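Local atomic coordinates of Phenylalanine/tyrosine ammonia-lyase (Rhodosporidium toruloides, PDB entry 1Y2M), a protein that catalyses the non-oxidative deamination of L-phenylalanine and L-tyrosine to trans-cinnamic acid and p-coumaric acid, releasing ammonium, and works as a homotetramer built as a dimer of dimers. Residues G64-V72 with H383-Q392; L292-E302 with Y657-Y666. All coordinates share one frame; numbering follows the deposited sequence.

Contact 1: residues G64-V72 with H383-Q392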
loop_
_atom_site.group_PDB
_atom_site.type_symbol
_atom_site.label_atom_id
_atom_site.label_comp_id
_atom_site.label_asym_id
_atom_site.label_seq_id
_atom_site.Cartn_x
_atom_site.Cartn_y
_atom_site.Cartn_z
ATOM N N GLY B 64 -28.386 18.160 20.333
ATOM C CA GLY B 64 -28.210 16.713 20.191
ATOM C C GLY B 64 -28.576 16.134 18.819
ATOM O O GLY B 64 -28.256 14.985 18.529
ATOM N N TYR B 65 -29.221 16.906 17.955
ATOM C CA TYR B 65 -29.799 16.374 16.688
ATOM C C TYR B 65 -29.599 17.261 15.441
ATOM O O TYR B 65 -29.542 16.735 14.327
ATOM C CB TYR B 65 -31.308 16.109 16.866
ATOM C CG TYR B 65 -31.621 15.022 17.838
ATOM C CD1 TYR B 65 -31.886 13.725 17.401
ATOM C CD2 TYR B 65 -31.632 15.268 19.207
ATOM C CE1 TYR B 65 -32.155 12.698 18.323
ATOM C CE2 TYR B 65 -31.856 14.261 20.121
ATOM C CZ TYR B 65 -32.106 12.978 19.682
ATOM O OH TYR B 65 -32.309 12.012 20.614
ATOM N N SER B 66 -29.538 18.592 15.632
ATOM C CA SER B 66 -29.532 19.592 14.564
ATOM C C SER B 66 -28.179 19.914 14.013
ATOM O O SER B 66 -28.070 20.544 12.960
ATOM C CB SER B 66 -30.126 20.937 15.082
ATOM O OG SER B 66 -31.459 20.785 15.474
ATOM N N LEU B 67 -27.132 19.581 14.768
ATOM C CA LEU B 67 -25.798 20.028 14.427
ATOM C C LEU B 67 -25.426 19.501 13.056
ATOM O O LEU B 67 -25.550 18.301 12.805
ATOM C CB LEU B 67 -24.809 19.496 15.444
ATOM C CG LEU B 67 -23.339 19.787 15.255
ATOM C CD1 LEU B 67 -23.127 21.275 15.297
ATOM C CD2 LEU B 67 -22.427 19.081 16.260
ATOM N N ASN B 68 -24.919 20.371 12.184
ATOM C CA ASN B 68 -24.474 19.930 10.850
ATOM C C ASN B 68 -23.009 20.237 10.636
ATOM O O ASN B 68 -22.349 20.817 11.508
ATOM C CB ASN B 68 -25.329 20.543 9.736
ATOM C CG ASN B 68 -25.254 22.065 9.701
ATOM O OD1 ASN B 68 -24.158 22.649 9.802
ATOM N ND2 ASN B 68 -26.397 22.711 9.542
ATOM N N LEU B 69 -22.459 19.813 9.511
ATOM C CA LEU B 69 -21.036 19.881 9.341
ATOM C C LEU B 69 -20.511 21.286 9.120
ATOM O O LEU B 69 -19.437 21.660 9.633
ATOM C CB LEU B 69 -20.585 18.924 8.231
ATOM C CG LEU B 69 -20.944 17.446 8.398
ATOM C CD1 LEU B 69 -20.233 16.635 7.358
ATOM C CD2 LEU B 69 -20.562 17.061 9.791
ATOM N N GLY B 70 -21.298 22.111 8.426
ATOM C CA GLY B 70 -20.962 23.530 8.335
ATOM C C GLY B 70 -20.889 24.195 9.700
ATOM O O GLY B 70 -19.997 25.011 9.933
ATOM N N ASP B 71 -21.816 23.832 10.598
ATOM C CA ASP B 71 -21.834 24.358 11.970
ATOM C C ASP B 71 -20.549 23.967 12.675
ATOM O O ASP B 71 -19.929 24.792 13.366
ATOM C CB ASP B 71 -22.948 23.726 12.776
ATOM C CG ASP B 71 -24.337 24.202 12.418
ATOM O OD1 ASP B 71 -24.520 25.379 12.006
ATOM O OD2 ASP B 71 -25.291 23.387 12.660
ATOM N N VAL B 72 -20.147 22.694 12.510
ATOM C CA VAL B 72 -18.921 22.197 13.174
ATOM C C VAL B 72 -17.711 23.021 12.740
ATOM O O VAL B 72 -16.922 23.513 13.565
ATOM C CB VAL B 72 -18.689 20.693 12.915
ATOM C CG1 VAL B 72 -17.281 20.286 13.336
ATOM C CG2 VAL B 72 -19.765 19.815 13.602
ATOM N N HIS B 383 -20.372 12.702 3.435
ATOM C CA HIS B 383 -21.069 13.817 4.076
ATOM C C HIS B 383 -22.291 13.252 4.847
ATOM O O HIS B 383 -22.612 13.672 5.978
ATOM C CB HIS B 383 -21.565 14.815 3.018
ATOM C CG HIS B 383 -21.780 16.168 3.573
ATOM N ND1 HIS B 383 -20.809 17.140 3.507
ATOM C CD2 HIS B 383 -22.827 16.712 4.229
ATOM C CE1 HIS B 383 -21.264 18.236 4.089
ATOM N NE2 HIS B 383 -22.484 18.002 4.538
ATOM N N ALA B 384 -23.031 12.336 4.229
ATOM C CA ALA B 384 -24.188 11.773 4.924
ATOM C C ALA B 384 -23.756 11.035 6.191
ATOM O O ALA B 384 -24.381 11.185 7.250
ATOM C CB ALA B 384 -24.929 10.865 4.017
ATOM N N VAL B 385 -22.669 10.272 6.100
ATOM C CA VAL B 385 -22.167 9.488 7.259
ATOM C C VAL B 385 -21.732 10.428 8.397
ATOM O O VAL B 385 -22.109 10.267 9.589
ATOM C CB VAL B 385 -21.043 8.527 6.812
ATOM C CG1 VAL B 385 -20.403 7.872 8.000
ATOM C CG2 VAL B 385 -21.567 7.545 5.802
ATOM N N LEU B 386 -20.872 11.389 8.078
ATOM C CA LEU B 386 -20.301 12.262 9.099
ATOM C C LEU B 386 -21.376 13.167 9.680
ATOM O O LEU B 386 -21.291 13.546 10.851
ATOM C CB LEU B 386 -19.162 13.102 8.534
ATOM C CG LEU B 386 -17.841 12.407 8.263
ATOM C CD1 LEU B 386 -16.767 13.390 7.833
ATOM C CD2 LEU B 386 -17.396 11.660 9.525
ATOM N N THR B 387 -22.408 13.495 8.913
ATOM C CA THR B 387 -23.476 14.307 9.478
ATOM C C THR B 387 -24.164 13.571 10.643
ATOM O O THR B 387 -24.433 14.130 11.716
ATOM C CB THR B 387 -24.498 14.714 8.409
ATOM O OG1 THR B 387 -23.861 15.574 7.449
ATOM C CG2 THR B 387 -25.651 15.498 9.029
ATOM N N ILE B 388 -24.462 12.299 10.429
ATOM C CA ILE B 388 -25.055 11.477 11.509
ATOM C C ILE B 388 -24.057 11.342 12.646
ATOM O O ILE B 388 -24.432 11.467 13.838
ATOM C CB ILE B 388 -25.495 10.113 10.989
ATOM C CG1 ILE B 388 -26.745 10.283 10.154
ATOM C CG2 ILE B 388 -25.807 9.166 12.166
ATOM C CD1 ILE B 388 -27.229 9.043 9.484
ATOM N N GLU B 389 -22.790 11.093 12.302
ATOM C CA GLU B 389 -21.788 10.816 13.343
ATOM C C GLU B 389 -21.548 12.046 14.205
ATOM O O GLU B 389 -21.533 11.955 15.424
ATOM C CB GLU B 389 -20.491 10.290 12.706
ATOM C CG GLU B 389 -19.442 9.824 13.697
ATOM C CD GLU B 389 -19.781 8.557 14.421
ATOM O OE1 GLU B 389 -20.858 8.023 14.179
ATOM O OE2 GLU B 389 -18.933 8.127 15.244
ATOM N N ALA B 390 -21.343 13.194 13.586
ATOM C CA ALA B 390 -20.982 14.427 14.294
ATOM C C ALA B 390 -22.198 15.069 14.928
ATOM O O ALA B 390 -22.112 15.632 16.016
ATOM C CB ALA B 390 -20.337 15.384 13.305
ATOM N N GLY B 391 -23.351 14.929 14.283
ATOM C CA GLY B 391 -24.550 15.668 14.688
ATOM C C GLY B 391 -25.680 15.011 15.409
ATOM O O GLY B 391 -26.495 15.696 16.030
ATOM N N GLN B 392 -25.768 13.680 15.287
ATOM C CA GLN B 392 -26.916 12.918 15.711
ATOM C C GLN B 392 -26.559 11.618 16.386
ATOM O O GLN B 392 -27.368 10.707 16.379
ATOM C CB GLN B 392 -27.761 12.553 14.490
ATOM C CG GLN B 392 -28.169 13.714 13.686
ATOM C CD GLN B 392 -28.629 13.330 12.292
ATOM O OE1 GLN B 392 -28.204 13.959 11.308
ATOM N NE2 GLN B 392 -29.496 12.358 12.204
HETATM O O HOH W 1 -24.109 18.453 7.349
#

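Contact 2: residues L292-E302 with Y657-Y666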
loop_
_atom_site.group_PDB
_atom_site.type_symbol
_atom_site.label_atom_id
_atom_site.label_comp_id
_atom_site.label_asym_id
_atom_site.label_seq_id
_atom_site.Cartn_x
_atom_site.Cartn_y
_atom_site.Cartn_z
ATOM N N LEU B 292 -12.831 22.928 -7.094
ATOM C CA LEU B 292 -11.688 23.597 -7.754
ATOM C C LEU B 292 -11.131 22.759 -8.920
ATOM O O LEU B 292 -10.736 23.280 -9.957
ATOM C CB LEU B 292 -10.616 23.961 -6.732
ATOM C CG LEU B 292 -9.302 24.569 -7.236
ATOM C CD1 LEU B 292 -9.589 25.893 -7.997
ATOM C CD2 LEU B 292 -8.288 24.793 -6.136
ATOM N N SER B 293 -11.118 21.446 -8.754
ATOM C CA SER B 293 -10.685 20.516 -9.807
ATOM C C SER B 293 -11.561 20.683 -11.057
ATOM O O SER B 293 -11.079 20.650 -12.192
ATOM C CB SER B 293 -10.788 19.072 -9.315
ATOM O OG SER B 293 -10.394 18.218 -10.381
ATOM N N GLN B 294 -12.856 20.855 -10.831
ATOM C CA GLN B 294 -13.821 21.044 -11.923
ATOM C C GLN B 294 -13.597 22.393 -12.622
ATOM O O GLN B 294 -13.616 22.513 -13.854
ATOM C CB GLN B 294 -15.229 20.954 -11.384
ATOM C CG GLN B 294 -15.523 19.515 -11.029
ATOM C CD GLN B 294 -16.892 19.297 -10.418
ATOM O OE1 GLN B 294 -17.884 19.738 -10.986
ATOM N NE2 GLN B 294 -16.952 18.621 -9.295
ATOM N N SER B 295 -13.389 23.412 -11.812
ATOM C CA SER B 295 -13.085 24.737 -12.323
ATOM C C SER B 295 -11.807 24.763 -13.168
ATOM O O SER B 295 -11.747 25.352 -14.247
ATOM C CB SER B 295 -13.033 25.769 -11.180
ATOM O OG SER B 295 -14.315 25.882 -10.537
ATOM N N LEU B 296 -10.771 24.087 -12.685
ATOM C CA LEU B 296 -9.518 23.978 -13.394
ATOM C C LEU B 296 -9.660 23.173 -14.670
ATOM O O LEU B 296 -9.052 23.516 -15.673
ATOM C CB LEU B 296 -8.483 23.324 -12.485
ATOM C CG LEU B 296 -7.944 24.243 -11.407
ATOM C CD1 LEU B 296 -7.138 23.466 -10.427
ATOM C CD2 LEU B 296 -7.071 25.291 -12.039
ATOM N N THR B 297 -10.493 22.146 -14.663
ATOM C CA THR B 297 -10.838 21.418 -15.873
ATOM C C THR B 297 -11.392 22.375 -16.958
ATOM O O THR B 297 -10.933 22.368 -18.104
ATOM C CB THR B 297 -11.843 20.262 -15.591
ATOM O OG1 THR B 297 -11.243 19.308 -14.715
ATOM C CG2 THR B 297 -12.187 19.552 -16.896
ATOM N N ALA B 298 -12.361 23.190 -16.563
ATOM C CA ALA B 298 -12.998 24.155 -17.482
ATOM C C ALA B 298 -11.917 25.125 -18.010
ATOM O O ALA B 298 -11.793 25.361 -19.242
ATOM C CB ALA B 298 -14.099 24.900 -16.797
HETATM N N MSE B 299 -11.104 25.673 -17.116
HETATM C CA MSE B 299 -10.110 26.684 -17.557
HETATM C C MSE B 299 -9.047 26.097 -18.454
HETATM O O MSE B 299 -8.486 26.746 -19.348
HETATM C CB MSE B 299 -9.548 27.400 -16.350
HETATM C CG MSE B 299 -10.616 28.127 -15.675
HETATM SE SE MSE B 299 -9.956 29.207 -14.171
HETATM C CE MSE B 299 -9.502 30.748 -15.146
ATOM N N THR B 300 -8.729 24.839 -18.190
ATOM C CA THR B 300 -7.808 24.103 -19.083
ATOM C C THR B 300 -8.410 23.862 -20.463
ATOM O O THR B 300 -7.710 23.929 -21.480
ATOM C CB THR B 300 -7.301 22.811 -18.426
ATOM O OG1 THR B 300 -6.724 23.093 -17.127
ATOM C CG2 THR B 300 -6.242 22.128 -19.289
ATOM N N VAL B 301 -9.698 23.520 -20.538
ATOM C CA VAL B 301 -10.323 23.357 -21.851
ATOM C C VAL B 301 -10.164 24.696 -22.587
ATOM O O VAL B 301 -9.837 24.728 -23.780
ATOM C CB VAL B 301 -11.821 22.956 -21.735
ATOM C CG1 VAL B 301 -12.516 23.019 -23.084
ATOM C CG2 VAL B 301 -11.997 21.545 -21.111
ATOM N N GLU B 302 -10.369 25.805 -21.874
ATOM C CA GLU B 302 -10.226 27.124 -22.508
ATOM C C GLU B 302 -8.782 27.382 -22.984
ATOM O O GLU B 302 -8.541 27.707 -24.134
ATOM C CB GLU B 302 -10.698 28.231 -21.557
ATOM C CG GLU B 302 -12.184 28.176 -21.287
ATOM C CD GLU B 302 -12.640 29.410 -20.501
ATOM O OE1 GLU B 302 -12.306 29.454 -19.306
ATOM O OE2 GLU B 302 -13.290 30.349 -21.067
ATOM N N TYR B 657 -12.272 36.923 -23.929
ATOM C CA TYR B 657 -12.528 35.599 -24.418
ATOM C C TYR B 657 -12.981 34.630 -23.360
ATOM O O TYR B 657 -13.601 33.631 -23.689
ATOM C CB TYR B 657 -11.264 35.050 -25.074
ATOM C CG TYR B 657 -10.722 35.929 -26.179
ATOM C CD1 TYR B 657 -11.386 36.051 -27.395
ATOM C CD2 TYR B 657 -9.545 36.634 -26.004
ATOM C CE1 TYR B 657 -10.882 36.869 -28.409
ATOM C CE2 TYR B 657 -9.054 37.477 -26.985
ATOM C CZ TYR B 657 -9.715 37.587 -28.176
ATOM O OH TYR B 657 -9.193 38.414 -29.149
ATOM N N LEU B 658 -12.627 34.884 -22.095
ATOM C CA LEU B 658 -12.992 33.947 -21.036
ATOM C C LEU B 658 -14.501 33.868 -20.922
ATOM O O LEU B 658 -15.202 34.861 -21.149
ATOM C CB LEU B 658 -12.451 34.410 -19.694
ATOM C CG LEU B 658 -10.972 34.170 -19.502
ATOM C CD1 LEU B 658 -10.457 35.042 -18.410
ATOM C CD2 LEU B 658 -10.724 32.789 -19.183
ATOM N N SER B 659 -14.983 32.706 -20.479
ATOM C CA SER B 659 -16.356 32.582 -19.982
ATOM C C SER B 659 -16.592 33.594 -18.935
ATOM O O SER B 659 -15.694 33.839 -18.163
ATOM C CB SER B 659 -16.599 31.243 -19.273
ATOM O OG SER B 659 -16.971 30.330 -20.253
ATOM N N PRO B 660 -17.832 34.110 -18.822
ATOM C CA PRO B 660 -18.082 34.994 -17.694
ATOM C C PRO B 660 -17.849 34.374 -16.322
ATOM O O PRO B 660 -17.550 35.096 -15.376
ATOM C CB PRO B 660 -19.558 35.375 -17.858
ATOM C CG PRO B 660 -20.130 34.386 -18.760
ATOM C CD PRO B 660 -19.013 33.994 -19.687
ATOM N N ARG B 661 -18.036 33.057 -16.219
ATOM C CA ARG B 661 -17.900 32.351 -14.952
ATOM C C ARG B 661 -16.452 32.063 -14.671
ATOM O O ARG B 661 -16.021 32.087 -13.524
ATOM C CB ARG B 661 -18.762 31.074 -14.905
ATOM C CG ARG B 661 -20.245 31.374 -14.826
ATOM C CD ARG B 661 -21.100 30.140 -14.808
ATOM N NE ARG B 661 -22.522 30.481 -14.774
ATOM C CZ ARG B 661 -23.236 30.723 -13.671
ATOM N NH1 ARG B 661 -22.700 30.634 -12.459
ATOM N NH2 ARG B 661 -24.523 31.024 -13.780
ATOM N N THR B 662 -15.673 31.737 -15.689
ATOM C CA THR B 662 -14.257 31.451 -15.399
ATOM C C THR B 662 -13.471 32.754 -15.191
ATOM O O THR B 662 -12.437 32.755 -14.522
ATOM C CB THR B 662 -13.551 30.597 -16.456
ATOM O OG1 THR B 662 -13.636 31.209 -17.732
ATOM C CG2 THR B 662 -14.150 29.181 -16.555
ATOM N N GLN B 663 -13.983 33.866 -15.747
ATOM C CA GLN B 663 -13.381 35.170 -15.503
ATOM C C GLN B 663 -13.368 35.506 -13.979
ATOM O O GLN B 663 -12.487 36.237 -13.486
ATOM C CB GLN B 663 -14.129 36.234 -16.304
ATOM C CG GLN B 663 -13.492 37.637 -16.279
ATOM C CD GLN B 663 -14.329 38.631 -17.101
ATOM O OE1 GLN B 663 -14.755 38.303 -18.205
ATOM N NE2 GLN B 663 -14.608 39.803 -16.531
ATOM N N ILE B 664 -14.347 34.994 -13.234
ATOM C CA ILE B 664 -14.420 35.224 -11.788
ATOM C C ILE B 664 -13.154 34.777 -11.095
ATOM O O ILE B 664 -12.580 35.505 -10.230
ATOM C CB ILE B 664 -15.679 34.563 -11.189
ATOM C CG1 ILE B 664 -16.906 35.242 -11.768
ATOM C CG2 ILE B 664 -15.683 34.702 -9.659
ATOM C CD1 ILE B 664 -18.273 34.502 -11.489
ATOM N N LEU B 665 -12.725 33.558 -11.434
ATOM C CA LEU B 665 -11.539 32.968 -10.803
ATOM C C LEU B 665 -10.293 33.683 -11.331
ATOM O O LEU B 665 -9.347 33.960 -10.601
ATOM C CB LEU B 665 -11.458 31.470 -11.068
ATOM C CG LEU B 665 -10.400 30.688 -10.253
ATOM C CD1 LEU B 665 -10.352 31.107 -8.821
ATOM C CD2 LEU B 665 -10.553 29.202 -10.385
ATOM N N TYR B 666 -10.277 33.978 -12.620
ATOM C CA TYR B 666 -9.157 34.714 -13.208
ATOM C C TYR B 666 -8.919 36.049 -12.474
ATOM O O TYR B 666 -7.821 36.352 -12.028
ATOM C CB TYR B 666 -9.443 34.992 -14.683
ATOM C CG TYR B 666 -8.389 35.781 -15.433
ATOM C CD1 TYR B 666 -7.404 35.133 -16.167
ATOM C CD2 TYR B 666 -8.399 37.162 -15.447
ATOM C CE1 TYR B 666 -6.420 35.836 -16.873
ATOM C CE2 TYR B 666 -7.418 37.885 -16.143
ATOM C CZ TYR B 666 -6.451 37.222 -16.859
ATOM O OH TYR B 666 -5.485 37.896 -17.568
#

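Contact 1: residues G64-V72 with H383-Q392
L69 is the knob of this contact, its side chain set into a hole formed by H383, L386, T387 and A390 on helix 368-391. Among the apolar contacts, methyl CD1 lies over the middle of the H383 imidazole, 3.8 Å from the ring centroid and 9° off the ring normal, a CH-pi contact. The other methyl, CD2, meets A390 CB at 3.9 Å. With CG anti to the carbonyl carbon (chi1 -57°), the isobutyl group reaches across to helix 368-391 from the first turn of helix 69-77, and its two branches divide between H383 and A390.

The polar link is a water: it accepts from L69 N, donates to T387 OG1 at 2.9 Å and bonds H383 NE2. T387 OG1 in turn donates to H383 O, while ND1 of the same imidazole is bonded to H287, so both ring nitrogens have a partner, the water at NE2 being the longer contact.

Backbone contacts complete the interface. G391 has no side chain, and its CA sits 3.4 Å from L67 O in a CA-H...O contact; a CB there would clash with that oxygen. L67 CD2 comes to 3.5 Å from A390 O. Beyond G391, Q392 CG packs on Y65 O at 3.4 Å.

N68 and D71 form a capping box: D71 N donates to N68 OD1 at 2.7 Å, and N68 N to D71 OD2, whose carboxylate also forms a salt bridge with R80. The whole is a capped helix start docked by knob-into-hole packing on a long helix of the PAL/histidase fold.

Contact 2: residues L292-E302 with Y657-Y666
M299, a selenomethionine here, and L665 make the apolar centre, with SE 3.8 Å from L665 CD2. The same leucine methyl touches L292 CD1 at 4.2 Å, the two leucine side chains crossing at about a right angle. Bent at chi3, the M299 chain brings its methyl CE to 3.6 Å from T662 O and close to Y666 CB, while its CG lies 3.8 Å from T662 CG2. L532 and I535 of helix 506-560 also pack on M299.

At the polar edge the E302 carboxylate takes two bonds across the contact. T662 OG1 gives a 2.7 Å bond to OE1 on its syn side, 17° out of the carboxylate plane, and S659 N meets the syn lone pair of OE2 at 3.0 Å in a nearly straight bond (163°). S339 OG also bonds OE2. Replacing E302 by an alanine removes the carboxylate and is likely to leave the buried S659 N and T662 OG1 without their acceptor and residues 658-662 less firmly held. The axes of segments 292-302 and 662-666 pass 10.7 Å apart at -101°, a steep helix-helix crossing in the largely helical PAL/histidase architecture that ties residues 658-666 to the end of helix 273-303.

Both contacts are buried, with centres about 32 Å apart and nearest atoms about 13 Å apart, so they do not touch. A second subunit also packs on helix 368-391 at contact 1, whereas no other chain touches contact 2. Helix 273-303 connects them: its later part forms one side of contact 2, while its earlier part, through A279, T280 and L283, packs on side chains of contact 1. Along the chain the order is 64-72, 292-302, 383-392, 657-666, so the two pairings interleave. Contact 1 brings an early segment onto helix 368-391; contact 2 brings a late one onto helix 273-303. Sequence-distant parts are thereby gathered along the same helical body, away from the annotated substrate-binding residues.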